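Local coordinates for 2-hydroxyhepta-2,4-diene-1, 7-dioateisomerase (Mycobacterium abscessus, PDB 3R6O), which probably isomerises a hydroxylated heptadienedioate as a magnesium-binding enzyme of the fumarylacetoacetate hydrolase (FAH) family, at residues M185-I190 with C220-W225. Residues are numbered along the deposited sequence; the frame is centred on the assembly and turned at random.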
ATOM      1  N   MET A 185      12.735   0.352 -13.410  1.00 21.92           N
ATOM      2  CA  MET A 185      13.794   0.322 -12.376  1.00 21.89           C
ATOM      3  C   MET A 185      14.120  -1.126 -12.052  1.00 21.34           C
ATOM      4  O   MET A 185      13.226  -1.998 -12.099  1.00 20.76           O
ATOM      5  CB  MET A 185      13.318   0.883 -11.039  1.00 21.49           C
ATOM      6  CG  MET A 185      12.721   2.206 -11.058  1.00 22.96           C
ATOM      7  SD  MET A 185      12.681   2.744  -9.364  1.00 22.62           S
ATOM      8  CE  MET A 185      11.232   1.928  -8.711  1.00 20.75           C
ATOM      9  N   LEU A 186      15.369  -1.366 -11.673  1.00 21.65           N
ATOM     10  CA  LEU A 186      15.741  -2.661 -11.110  1.00 21.23           C
ATOM     11  C   LEU A 186      15.148  -2.707  -9.705  1.00 20.52           C
ATOM     12  O   LEU A 186      15.015  -1.675  -9.042  1.00 20.60           O
ATOM     13  CB  LEU A 186      17.273  -2.790 -11.080  1.00 21.92           C
ATOM     14  CG  LEU A 186      17.925  -4.168 -10.997  1.00 21.91           C
ATOM     15  CD1 LEU A 186      17.349  -5.087 -12.050  1.00 21.91           C
ATOM     16  CD2 LEU A 186      19.493  -4.033 -11.131  1.00 22.87           C
ATOM     17  N   ALA A 187      14.731  -3.883  -9.256  1.00 19.97           N
ATOM     18  CA  ALA A 187      14.168  -4.013  -7.936  1.00 19.45           C
ATOM     19  C   ALA A 187      14.458  -5.394  -7.338  1.00 19.27           C
ATOM     20  O   ALA A 187      14.889  -6.301  -8.053  1.00 19.50           O
ATOM     21  CB  ALA A 187      12.648  -3.719  -7.934  1.00 19.03           C
ATOM     22  N   ASN A 188      14.212  -5.535  -6.039  1.00 19.01           N
ATOM     23  CA  ASN A 188      14.196  -6.898  -5.384  1.00 18.89           C
ATOM     24  C   ASN A 188      12.957  -7.099  -4.508  1.00 18.53           C
ATOM     25  O   ASN A 188      12.655  -6.259  -3.666  1.00 18.48           O
ATOM     26  CB  ASN A 188      15.457  -7.093  -4.563  1.00 19.25           C
ATOM     27  CG  ASN A 188      15.825  -8.586  -4.404  1.00 19.43           C
ATOM     28  OD1 ASN A 188      15.115  -9.332  -3.757  1.00 19.27           O
ATOM     29  ND2 ASN A 188      16.892  -9.013  -5.070  1.00 19.89           N
ATOM     30  N   ASP A 189      12.195  -8.182  -4.708  1.00 18.45           N
ATOM     31  CA  ASP A 189      11.102  -8.481  -3.794  1.00 18.31           C
ATOM     32  C   ASP A 189      11.647  -9.392  -2.678  1.00 18.58           C
ATOM     33  O   ASP A 189      11.478 -10.599  -2.729  1.00 18.82           O
ATOM     34  CB  ASP A 189       9.937  -9.154  -4.544  1.00 18.30           C
ATOM     35  CG  ASP A 189       8.754  -9.403  -3.666  1.00 18.30           C
ATOM     36  OD1 ASP A 189       8.790  -8.987  -2.485  1.00 18.30           O
ATOM     37  OD2 ASP A 189       7.775 -10.030  -4.105  1.00 18.46           O
ATOM     38  N   ILE A 190      12.353  -8.799  -1.714  1.00 18.69           N
ATOM     39  CA  ILE A 190      12.884  -9.522  -0.556  1.00 19.06           C
ATOM     40  C   ILE A 190      11.715 -10.035   0.265  1.00 19.15           C
ATOM     41  O   ILE A 190      10.791  -9.268   0.589  1.00 19.00           O
ATOM     42  CB  ILE A 190      13.716  -8.616   0.400  1.00 19.30           C
ATOM     43  CG1 ILE A 190      14.902  -7.925  -0.314  1.00 19.41           C
ATOM     44  CG2 ILE A 190      14.170  -9.425   1.713  1.00 19.83           C
ATOM     45  CD1 ILE A 190      16.052  -8.810  -0.774  1.00 19.72           C
ATOM     46  N   CYS A 220      12.318  -3.824  -0.083  1.00 19.51           N
ATOM     47  CA  CYS A 220      12.115  -3.450  -1.503  1.00 19.54           C
ATOM     48  C   CYS A 220      13.201  -2.518  -2.032  1.00 19.93           C
ATOM     49  O   CYS A 220      12.944  -1.343  -2.359  1.00 20.16           O
ATOM     50  CB  CYS A 220      10.734  -2.846  -1.745  1.00 19.43           C
ATOM     51  SG  CYS A 220      10.240  -2.893  -3.507  1.00 19.46           S
ATOM     52  N   PRO A 221      14.442  -3.014  -2.101  1.00 20.08           N
ATOM     53  CA  PRO A 221      15.481  -2.288  -2.802  1.00 20.52           C
ATOM     54  C   PRO A 221      15.066  -1.909  -4.229  1.00 20.64           C
ATOM     55  O   PRO A 221      14.442  -2.702  -4.919  1.00 20.40           O
ATOM     56  CB  PRO A 221      16.656  -3.271  -2.821  1.00 20.59           C
ATOM     57  CG  PRO A 221      16.400  -4.216  -1.724  1.00 20.29           C
ATOM     58  CD  PRO A 221      14.925  -4.303  -1.605  1.00 19.93           C
ATOM     59  N   THR A 222      15.421  -0.698  -4.651  1.00 21.11           N
ATOM     60  CA  THR A 222      15.100  -0.178  -5.996  1.00 21.39           C
ATOM     61  C   THR A 222      16.233   0.717  -6.511  1.00 22.09           C
ATOM     62  O   THR A 222      17.016   1.273  -5.716  1.00 22.39           O
ATOM     63  CB  THR A 222      13.816   0.703  -5.973  1.00 21.36           C
ATOM     64  OG1 THR A 222      14.016   1.850  -5.132  1.00 21.69           O
ATOM     65  CG2 THR A 222      12.614  -0.075  -5.483  1.00 20.77           C
ATOM     66  N   GLY A 223      16.302   0.877  -7.838  1.00 22.46           N
ATOM     67  CA  GLY A 223      17.339   1.708  -8.463  1.00 23.24           C
ATOM     68  C   GLY A 223      18.476   0.877  -9.054  1.00 23.44           C
ATOM     69  O   GLY A 223      18.423  -0.359  -9.076  1.00 22.98           O
ATOM     70  N   PRO A 224      19.550   1.541  -9.472  1.00 24.19           N
ATOM     71  CA  PRO A 224      19.895   2.928  -9.129  1.00 24.84           C
ATOM     72  C   PRO A 224      19.180   4.054  -9.883  1.00 25.35           C
ATOM     73  O   PRO A 224      19.337   5.223  -9.501  1.00 25.91           O
ATOM     74  CB  PRO A 224      21.411   2.986  -9.404  1.00 25.54           C
ATOM     75  CG  PRO A 224      21.667   1.917 -10.410  1.00 25.45           C
ATOM     76  CD  PRO A 224      20.663   0.817 -10.095  1.00 24.49           C
ATOM     77  N   TRP A 225      18.438   3.748 -10.942  1.00 25.27           N
ATOM     78  CA  TRP A 225      17.768   4.821 -11.650  1.00 25.83           C
ATOM     79  C   TRP A 225      16.466   4.427 -12.284  1.00 25.43           C
ATOM     80  O   TRP A 225      16.195   3.250 -12.514  1.00 24.87           O
ATOM     81  CB  TRP A 225      18.729   5.466 -12.683  1.00 26.92           C
ATOM     82  CG  TRP A 225      19.329   4.533 -13.704  1.00 27.07           C
ATOM     83  CD1 TRP A 225      18.677   3.932 -14.734  1.00 26.98           C
ATOM     84  CD2 TRP A 225      20.710   4.141 -13.828  1.00 27.90           C
ATOM     85  NE1 TRP A 225      19.538   3.156 -15.458  1.00 27.26           N
ATOM     86  CE2 TRP A 225      20.796   3.277 -14.939  1.00 27.55           C
ATOM     87  CE3 TRP A 225      21.872   4.424 -13.098  1.00 27.78           C
ATOM     88  CZ2 TRP A 225      21.995   2.689 -15.345  1.00 28.67           C
ATOM     89  CZ3 TRP A 225      23.061   3.859 -13.495  1.00 29.01           C
ATOM     90  CH2 TRP A 225      23.122   2.995 -14.617  1.00 30.12           C
TER
HETATM   91  O   HOH W   1      17.341   0.749 -11.897  1.00 23.63           O
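A single antiparallel beta bridge, Ala187 with Thr222, joins strand 181-192, which leads to the magnesium site, to residues 220-225 in the core of the FAH-type domain. It is a non-hydrogen-bonded pair, CA to CA 4.4 Å, flanked by two backbone hydrogen bonds: Gly223 N to Leu186 O (3.1 Å) and Asn188 N to Pro221 O (3.1 Å). Each carbonyl also receives a CA-H...O contact, Leu186 O from Thr222 CA and Pro221 O from Ala187 CA. The methyl of Ala187 packs on Leu281. Beyond Gly223, whose backbone angles call for glycine, and the cis peptide before Pro224, a single water accepts from Leu186 N and donates to Trp225 O. Met185 bends at chi3 (-81°), bringing its CE across Thr222 CB at 4.0 Å, while Thr222 OG1 is hydrogen-bonded to Ser140 O. At the other end the Ile190 side chain crosses the Pro221 ring at about a right angle, CG1 3.8 Å from CD; the ring offers carbon to Ile190 and to Asn188 CB. Asn188 sends OD1 to Glu158 N. Next to it Asp189 turns away to bind magnesium with Glu160, the acidic metal site characteristic of the FAH fold.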